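Local coordinates for transcriptional regulator, LacI family (Arthrobacter sp., PDB 4RKQ), which probably regulates transcription in response to a small sugar-like effector, as LacI-family repressors do, through a periplasmic-binding-protein-like domain, at residues A63-A68 / Q86-R91; D193-F198 / E219-I224; Q238-A243 / L280-S285. All blocks are in the same frame, centred on the assembly; numbering follows the deposited sequence.

Contact 1. Residues A63-A68 / Q86-R91; sequences AVEHLA and QTVLGR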
loop_
_atom_site.group_PDB
_atom_site.type_symbol
_atom_site.label_atom_id
_atom_site.label_comp_id
_atom_site.label_asym_id
_atom_site.label_seq_id
_atom_site.Cartn_x
_atom_site.Cartn_y
_atom_site.Cartn_z
ATOM N N ALA A 63 3.778 10.971 17.024
ATOM C CA ALA A 63 2.989 9.776 16.882
ATOM C C ALA A 63 2.952 9.059 18.214
ATOM O O ALA A 63 1.894 8.682 18.684
ATOM C CB ALA A 63 3.538 8.877 15.787
ATOM N N VAL A 64 4.096 8.945 18.857
ATOM C CA VAL A 64 4.186 8.244 20.144
ATOM C C VAL A 64 3.465 9.006 21.223
ATOM O O VAL A 64 2.749 8.408 21.997
ATOM C CB VAL A 64 5.632 7.969 20.551
ATOM C CG1 VAL A 64 5.705 7.504 22.004
ATOM C CG2 VAL A 64 6.238 6.927 19.624
ATOM N N GLU A 65 3.596 10.337 21.249
ATOM C CA GLU A 65 2.813 11.159 22.164
ATOM C C GLU A 65 1.315 10.983 22.072
ATOM O O GLU A 65 0.617 10.925 23.090
ATOM C CB GLU A 65 3.158 12.659 22.006
ATOM C CG GLU A 65 4.517 12.958 22.626
ATOM C CD GLU A 65 4.995 14.379 22.432
ATOM O OE1 GLU A 65 4.371 15.136 21.661
ATOM O OE2 GLU A 65 6.025 14.719 23.046
ATOM N N HIS A 66 0.824 10.893 20.850
ATOM C CA HIS A 66 -0.587 10.641 20.566
ATOM C C HIS A 66 -1.036 9.237 21.015
ATOM O O HIS A 66 -2.038 9.066 21.691
ATOM C CB HIS A 66 -0.783 10.841 19.067
ATOM C CG HIS A 66 -2.071 10.343 18.519
ATOM N ND1 HIS A 66 -2.150 9.705 17.303
ATOM C CD2 HIS A 66 -3.344 10.466 18.962
ATOM C CE1 HIS A 66 -3.417 9.429 17.032
ATOM N NE2 HIS A 66 -4.157 9.866 18.029
ATOM N N LEU A 67 -0.264 8.244 20.670
ATOM C CA LEU A 67 -0.669 6.845 20.921
ATOM C C LEU A 67 -0.559 6.451 22.398
ATOM O O LEU A 67 -1.409 5.706 22.894
ATOM C CB LEU A 67 0.191 5.917 20.098
ATOM C CG LEU A 67 0.067 5.887 18.576
ATOM C CD1 LEU A 67 1.182 5.081 17.942
ATOM C CD2 LEU A 67 -1.273 5.332 18.192
ATOM N N ALA A 68 0.474 6.980 23.089
ATOM C CA ALA A 68 0.866 6.557 24.436
ATOM C C ALA A 68 -0.303 6.299 25.393
ATOM O O ALA A 68 -0.419 5.169 25.936
ATOM C CB ALA A 68 1.863 7.499 25.079
ATOM N N GLN A 86 10.880 6.657 23.772
ATOM C CA GLN A 86 10.861 5.753 24.926
ATOM C C GLN A 86 10.752 6.548 26.217
ATOM O O GLN A 86 10.121 6.113 27.195
ATOM C CB GLN A 86 12.079 4.832 24.945
ATOM C CG GLN A 86 12.051 3.795 26.066
ATOM C CD GLN A 86 10.882 2.828 25.928
ATOM O OE1 GLN A 86 10.929 1.861 25.159
ATOM N NE2 GLN A 86 9.796 3.117 26.645
ATOM N N THR A 87 11.361 7.720 26.250
ATOM C CA THR A 87 11.203 8.599 27.432
ATOM C C THR A 87 9.742 8.980 27.697
ATOM O O THR A 87 9.257 8.910 28.841
ATOM C CB THR A 87 12.132 9.845 27.325
ATOM O OG1 THR A 87 13.471 9.371 27.255
ATOM C CG2 THR A 87 11.986 10.770 28.512
ATOM N N VAL A 88 9.035 9.326 26.642
ATOM C CA VAL A 88 7.619 9.663 26.737
ATOM C C VAL A 88 6.878 8.437 27.238
ATOM O O VAL A 88 6.058 8.504 28.170
ATOM C CB VAL A 88 7.088 10.101 25.346
ATOM C CG1 VAL A 88 5.573 10.056 25.259
ATOM C CG2 VAL A 88 7.595 11.498 24.979
ATOM N N LEU A 89 7.188 7.285 26.646
ATOM C CA LEU A 89 6.463 6.071 27.024
ATOM C C LEU A 89 6.737 5.566 28.430
ATOM O O LEU A 89 5.932 4.773 28.938
ATOM C CB LEU A 89 6.735 4.947 26.002
ATOM C CG LEU A 89 5.918 5.091 24.705
ATOM C CD1 LEU A 89 6.584 4.297 23.572
ATOM C CD2 LEU A 89 4.456 4.667 24.820
ATOM N N GLY A 90 7.855 5.976 29.050
ATOM C CA GLY A 90 8.167 5.500 30.402
ATOM C C GLY A 90 8.538 4.025 30.329
ATOM O O GLY A 90 9.386 3.660 29.560
ATOM N N ARG A 91 7.859 3.183 31.081
ATOM C CA ARG A 91 8.093 1.721 31.084
ATOM C C ARG A 91 7.239 0.959 30.064
ATOM O O ARG A 91 7.337 -0.283 29.926
ATOM C CB ARG A 91 7.838 1.165 32.501
ATOM C CG ARG A 91 8.917 1.608 33.471
ATOM C CD ARG A 91 8.533 1.325 34.892
ATOM N NE ARG A 91 8.213 -0.098 35.098
ATOM C CZ ARG A 91 9.071 -1.041 35.462
ATOM N NH1 ARG A 91 10.336 -0.753 35.669
ATOM N NH2 ARG A 91 8.634 -2.288 35.652
#
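V64 and V88 both carry CG1 anti to the backbone N (chi1 168° and 162°), and this turns the two CG1 methyls toward each other, 4.1 Å apart. In L89 CG lies beside the backbone N instead (chi1 -79°), which brings the branch end of the leucine over to V64 and A68. The helices that meet here, 60-67 and 82-89, are successive helices of the parallel beta/alpha fold of this lobe, with strand 73-76 between them in the chain. No hydrogen bond links the two segments. The contact is apolar and small, burying 227 Å². V64 and L89 cross at about a right angle: V64 CG1 sits 3.6 Å from L89 CG and 3.7 Å from L89 CD1. On the more open side, at E65, V88 spreads both methyls against the methylene, with E65 CG 4.1 Å from V88 CG1. With an alanine at V88, a gap would probably open beside V64, and the aliphatic part of E65 would lose its apolar neighbour. H66 bonds through ND1 to D51 and stacks its ring on H47 of the second subunit. Q86 OE1 takes the backbone N-H of L94 and of A105. Toward the helix ends, the other branch of the leucine closes the contact, with L89 CD2 3.8 Å from A68 CB.

Contact 2. Residues D193-F198 / E219-I224; sequences DGILAF and EDCAVI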
loop_
_atom_site.group_PDB
_atom_site.type_symbol
_atom_site.label_atom_id
_atom_site.label_comp_id
_atom_site.label_asym_id
_atom_site.label_seq_id
_atom_site.Cartn_x
_atom_site.Cartn_y
_atom_site.Cartn_z
ATOM N N ASP A 193 24.816 -0.827 -16.931
ATOM C CA ASP A 193 24.187 -2.108 -17.117
ATOM C C ASP A 193 23.763 -2.794 -15.816
ATOM O O ASP A 193 23.306 -3.925 -15.830
ATOM C CB ASP A 193 25.087 -3.023 -17.948
ATOM C CG ASP A 193 26.416 -3.279 -17.295
ATOM O OD1 ASP A 193 26.709 -2.543 -16.338
ATOM O OD2 ASP A 193 27.160 -4.214 -17.730
ATOM N N GLY A 194 23.882 -2.125 -14.682
ATOM C CA GLY A 194 23.288 -2.702 -13.462
ATOM C C GLY A 194 22.973 -1.622 -12.475
ATOM O O GLY A 194 23.806 -0.774 -12.245
ATOM N N ILE A 195 21.760 -1.644 -11.907
ATOM C CA ILE A 195 21.307 -0.606 -11.001
ATOM C C ILE A 195 20.737 -1.216 -9.726
ATOM O O ILE A 195 19.816 -2.037 -9.794
ATOM C CB ILE A 195 20.257 0.298 -11.651
ATOM C CG1 ILE A 195 20.867 1.039 -12.855
ATOM C CG2 ILE A 195 19.713 1.302 -10.633
ATOM C CD1 ILE A 195 19.903 1.916 -13.605
ATOM N N LEU A 196 21.298 -0.799 -8.582
ATOM C CA LEU A 196 20.812 -1.179 -7.245
ATOM C C LEU A 196 20.024 0.012 -6.705
ATOM O O LEU A 196 20.527 1.131 -6.720
ATOM C CB LEU A 196 21.962 -1.484 -6.276
ATOM C CG LEU A 196 22.874 -2.662 -6.630
ATOM C CD1 LEU A 196 24.039 -2.712 -5.655
ATOM C CD2 LEU A 196 22.137 -3.984 -6.625
ATOM N N ALA A 197 18.788 -0.214 -6.260
ATOM C CA ALA A 197 17.989 0.875 -5.760
ATOM C C ALA A 197 17.803 0.738 -4.268
ATOM O O ALA A 197 17.708 -0.353 -3.738
ATOM C CB ALA A 197 16.648 0.905 -6.461
ATOM N N PHE A 198 17.743 1.888 -3.622
ATOM C CA PHE A 198 17.503 2.013 -2.195
ATOM C C PHE A 198 16.348 1.126 -1.725
ATOM O O PHE A 198 16.442 0.479 -0.700
ATOM C CB PHE A 198 17.225 3.505 -1.882
ATOM C CG PHE A 198 16.869 3.752 -0.471
ATOM C CD1 PHE A 198 17.855 3.898 0.490
ATOM C CD2 PHE A 198 15.531 3.805 -0.079
ATOM C CE1 PHE A 198 17.517 4.097 1.828
ATOM C CE2 PHE A 198 15.193 4.005 1.265
ATOM C CZ PHE A 198 16.182 4.154 2.216
ATOM N N GLU A 219 18.178 -7.755 -20.062
ATOM C CA GLU A 219 19.199 -8.037 -21.106
ATOM C C GLU A 219 20.222 -6.936 -21.234
ATOM O O GLU A 219 21.430 -7.186 -21.254
ATOM C CB GLU A 219 18.540 -8.344 -22.473
ATOM C CG GLU A 219 17.754 -9.649 -22.465
ATOM C CD GLU A 219 16.298 -9.487 -22.028
ATOM O OE1 GLU A 219 15.888 -8.370 -21.654
ATOM O OE2 GLU A 219 15.549 -10.483 -22.051
ATOM N N ASP A 220 19.760 -5.703 -21.302
ATOM C CA ASP A 220 20.660 -4.576 -21.344
ATOM C C ASP A 220 21.071 -4.037 -19.964
ATOM O O ASP A 220 22.224 -3.606 -19.776
ATOM C CB ASP A 220 20.052 -3.450 -22.150
ATOM C CG ASP A 220 19.819 -3.845 -23.595
ATOM O OD1 ASP A 220 20.735 -4.375 -24.223
ATOM O OD2 ASP A 220 18.712 -3.675 -24.100
ATOM N N CYS A 221 20.134 -4.019 -19.018
ATOM C CA CYS A 221 20.425 -3.508 -17.649
ATOM C C CYS A 221 19.651 -4.316 -16.585
ATOM O O CYS A 221 18.466 -4.609 -16.744
ATOM C CB CYS A 221 20.139 -2.002 -17.578
ATOM S SG CYS A 221 20.723 -1.160 -16.053
ATOM N N ALA A 222 20.363 -4.775 -15.561
ATOM C CA ALA A 222 19.772 -5.478 -14.460
ATOM C C ALA A 222 19.267 -4.462 -13.416
ATOM O O ALA A 222 19.784 -3.355 -13.307
ATOM C CB ALA A 222 20.793 -6.421 -13.848
ATOM N N VAL A 223 18.245 -4.839 -12.660
ATOM C CA VAL A 223 17.742 -3.975 -11.591
ATOM C C VAL A 223 17.486 -4.843 -10.361
ATOM O O VAL A 223 16.891 -5.957 -10.459
ATOM C CB VAL A 223 16.472 -3.196 -11.994
ATOM C CG1 VAL A 223 15.951 -2.317 -10.846
ATOM C CG2 VAL A 223 16.705 -2.327 -13.212
ATOM N N ILE A 224 18.000 -4.375 -9.222
ATOM C CA ILE A 224 17.734 -5.000 -7.956
ATOM C C ILE A 224 17.210 -3.985 -6.931
ATOM O O ILE A 224 17.783 -2.927 -6.729
ATOM C CB ILE A 224 18.979 -5.696 -7.366
ATOM C CG1 ILE A 224 19.574 -6.707 -8.360
ATOM C CG2 ILE A 224 18.593 -6.435 -6.086
ATOM C CD1 ILE A 224 20.834 -7.382 -7.862
#
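C221 lays its side chain against D193 and G194. C221 CB lies 4.1 Å from D193 CA. With SG anti to the backbone N (chi1 -170°), the sulfur comes to rest on the peptide that joins D193 to G194, with C221 SG 3.5 Å from D193 C. The same SG also packs 3.9 Å from I195 CG1. Beyond C221 the two strands pair in parallel register, as expected for a beta-alpha-beta unit. Four backbone bonds run between them: A222 N to D193 O, I195 N to A222 O, I224 N to I195 O and A197 N to I224 O. L196 runs alongside I224, with L196 CD2 3.7 Å from I224 CB and 3.8 Å from I224 CD1. The carboxylates of both aspartates have partners outside the pair. D193 receives the backbone N-H groups of Q129 and H130. D220 forms a salt bridge with R216, and the side chain of D220 is about 4 Å from a bound magnesium ion. Helix 200-212, which connects the two strands, packs on I195, C221 and V223. L196 and A222 face helix 112-125, and strand 131-136 pairs with the other edge of strand 194-197.

Contact 3. Residues Q238-A243 / L280-S285; sequences QLSTMA and LVLRES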
loop_
_atom_site.group_PDB
_atom_site.type_symbol
_atom_site.label_atom_id
_atom_site.label_comp_id
_atom_site.label_asym_id
_atom_site.label_seq_id
_atom_site.Cartn_x
_atom_site.Cartn_y
_atom_site.Cartn_z
ATOM N N GLN A 238 9.150 -8.503 -13.526
ATOM C CA GLN A 238 9.020 -8.658 -12.104
ATOM C C GLN A 238 10.372 -8.394 -11.450
ATOM O O GLN A 238 11.426 -8.796 -11.951
ATOM C CB GLN A 238 8.516 -10.038 -11.766
ATOM C CG GLN A 238 7.121 -10.327 -12.273
ATOM C CD GLN A 238 6.667 -11.705 -11.832
ATOM O OE1 GLN A 238 6.003 -12.430 -12.561
ATOM N NE2 GLN A 238 7.045 -12.069 -10.648
ATOM N N LEU A 239 10.315 -7.735 -10.308
ATOM C CA LEU A 239 11.464 -7.051 -9.738
ATOM C C LEU A 239 12.238 -7.952 -8.826
ATOM O O LEU A 239 11.694 -8.517 -7.870
ATOM C CB LEU A 239 11.020 -5.801 -8.969
ATOM C CG LEU A 239 12.072 -5.038 -8.170
ATOM C CD1 LEU A 239 13.140 -4.479 -9.062
ATOM C CD2 LEU A 239 11.420 -3.911 -7.386
ATOM N N SER A 240 13.526 -8.110 -9.136
ATOM C CA SER A 240 14.417 -8.901 -8.291
ATOM C C SER A 240 14.732 -8.017 -7.113
ATOM O O SER A 240 14.865 -6.806 -7.261
ATOM C CB SER A 240 15.717 -9.289 -9.024
ATOM O OG SER A 240 15.427 -10.230 -10.057
ATOM N N THR A 241 14.846 -8.600 -5.935
ATOM C CA THR A 241 14.951 -7.754 -4.763
ATOM C C THR A 241 15.629 -8.416 -3.573
ATOM O O THR A 241 15.596 -9.632 -3.417
ATOM C CB THR A 241 13.542 -7.271 -4.352
ATOM O OG1 THR A 241 13.650 -6.356 -3.267
ATOM C CG2 THR A 241 12.632 -8.422 -3.928
ATOM N N MET A 242 16.252 -7.592 -2.738
ATOM C CA MET A 242 16.704 -8.050 -1.435
ATOM C C MET A 242 15.498 -7.910 -0.472
ATOM O O MET A 242 15.023 -6.797 -0.157
ATOM C CB MET A 242 17.909 -7.270 -0.950
ATOM C CG MET A 242 19.175 -7.355 -1.829
ATOM S SD MET A 242 19.779 -9.043 -1.888
ATOM C CE MET A 242 19.866 -9.482 -0.157
ATOM N N ALA A 243 15.053 -9.042 0.046
ATOM C CA ALA A 243 13.805 -9.083 0.835
ATOM C C ALA A 243 13.883 -9.911 2.069
ATOM O O ALA A 243 14.591 -10.907 2.101
ATOM C CB ALA A 243 12.716 -9.664 -0.027
ATOM N N LEU A 280 18.194 -12.584 -1.170
ATOM C CA LEU A 280 17.978 -12.212 -2.590
ATOM C C LEU A 280 16.838 -13.010 -3.195
ATOM O O LEU A 280 16.883 -14.232 -3.213
ATOM C CB LEU A 280 19.262 -12.440 -3.389
ATOM C CG LEU A 280 19.212 -12.168 -4.886
ATOM C CD1 LEU A 280 18.790 -10.736 -5.218
ATOM C CD2 LEU A 280 20.557 -12.525 -5.489
ATOM N N VAL A 281 15.809 -12.323 -3.666
ATOM C CA VAL A 281 14.697 -12.956 -4.369
ATOM C C VAL A 281 14.850 -12.610 -5.853
ATOM O O VAL A 281 14.731 -11.435 -6.275
ATOM C CB VAL A 281 13.340 -12.494 -3.818
ATOM C CG1 VAL A 281 12.193 -13.132 -4.594
ATOM C CG2 VAL A 281 13.256 -12.814 -2.338
ATOM N N LEU A 282 15.188 -13.624 -6.640
ATOM C CA LEU A 282 15.442 -13.462 -8.062
ATOM C C LEU A 282 14.149 -13.571 -8.833
ATOM O O LEU A 282 13.465 -14.571 -8.753
ATOM C CB LEU A 282 16.410 -14.536 -8.567
ATOM C CG LEU A 282 17.835 -14.373 -8.011
ATOM C CD1 LEU A 282 18.771 -15.453 -8.544
ATOM C CD2 LEU A 282 18.387 -12.991 -8.320
ATOM N N ARG A 283 13.840 -12.540 -9.598
ATOM C CA ARG A 283 12.637 -12.568 -10.418
ATOM C C ARG A 283 13.056 -12.327 -11.856
ATOM O O ARG A 283 13.961 -12.983 -12.331
ATOM C CB ARG A 283 11.613 -11.574 -9.868
ATOM C CG ARG A 283 11.098 -11.987 -8.488
ATOM C CD ARG A 283 9.769 -11.310 -8.168
ATOM N NE ARG A 283 9.379 -11.450 -6.767
ATOM C CZ ARG A 283 9.343 -10.464 -5.859
ATOM N NH1 ARG A 283 9.688 -9.197 -6.155
ATOM N NH2 ARG A 283 8.952 -10.749 -4.627
ATOM N N GLU A 284 12.462 -11.384 -12.552
ATOM C CA GLU A 284 12.812 -11.196 -13.937
ATOM C C GLU A 284 13.760 -10.074 -14.237
ATOM O O GLU A 284 14.201 -9.959 -15.371
ATOM C CB GLU A 284 11.538 -10.994 -14.780
ATOM C CG GLU A 284 10.561 -12.146 -14.679
ATOM C CD GLU A 284 9.219 -11.821 -15.311
ATOM O OE1 GLU A 284 8.883 -10.617 -15.455
ATOM O OE2 GLU A 284 8.511 -12.779 -15.681
ATOM N N SER A 285 14.092 -9.215 -13.263
ATOM C CA SER A 285 14.872 -8.015 -13.591
ATOM C C SER A 285 16.372 -8.264 -13.435
ATOM O O SER A 285 17.168 -7.357 -13.566
ATOM C CB SER A 285 14.425 -6.799 -12.792
ATOM O OG SER A 285 14.737 -7.004 -11.439
HETATM O O HOH W 1 5.770 -11.600 -15.281
#
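S240 N donates to S285 OG at 2.8 Å, in a nearly straight bond (173°). S285 OG is also hydrogen-bonded to V223 O. S285 places OG between its backbone N and carbonyl carbon (chi1 67°), and this aims the hydroxyl at both partners. R283 N donates to S240 OG at 2.8 Å, and the same OG is hydrogen-bonded to T286 OG1. The backbone of Q238 is held at both N and O by E284. Q238 N gives its hydrogen to E284 OE1 at 2.9 Å, meeting the carboxylate on its anti side and 33° out of its plane. Q238 O receives E284 N from above the carbonyl plane. One water donates to both Q238 OE1 and E284 OE2, joining the two side-chain ends. These bonds lie past the end of the regular antiparallel pairing of strands 240-243 and 273-281, in the mixed sheet of the periplasmic-binding-protein-like fold. T241 and V281 form a hydrogen-bonded pair of the two strands, with T241 N to V281 O at 2.9 Å and V281 N to T241 O at 2.7 Å. T241 OG1 turns to D200. R283, extended from CG to NE, brings NH1 to L239 O at 2.7 Å, in the carbonyl plane; its NH2 makes a weak, long ion pair with E233. On the sheet face of M242 and L280, M242 SD packs 3.7 Å from L280 CB.

How the contacts relate
The three contacts follow one another along the chain in the order 1, 2, 3. Contact 1 lies on the opposite side of the chain's centre from the others. Its centre is about 41 Å from that of contact 2 and about 37 Å from that of contact 3. Contacts 2 and 3 are about 11 Å apart, centre to centre, and touch. Strands 222-225 and 240-243 are neighbours in the sheet, so the two contacts place strands 194-197, 222-225, 240-243 and 273-281 in one continuous run. Contacts 2 and 3 thus help build the sheet of one lobe, while contact 1 joins two helices of the other lobe of what is probably an effector-binding fold.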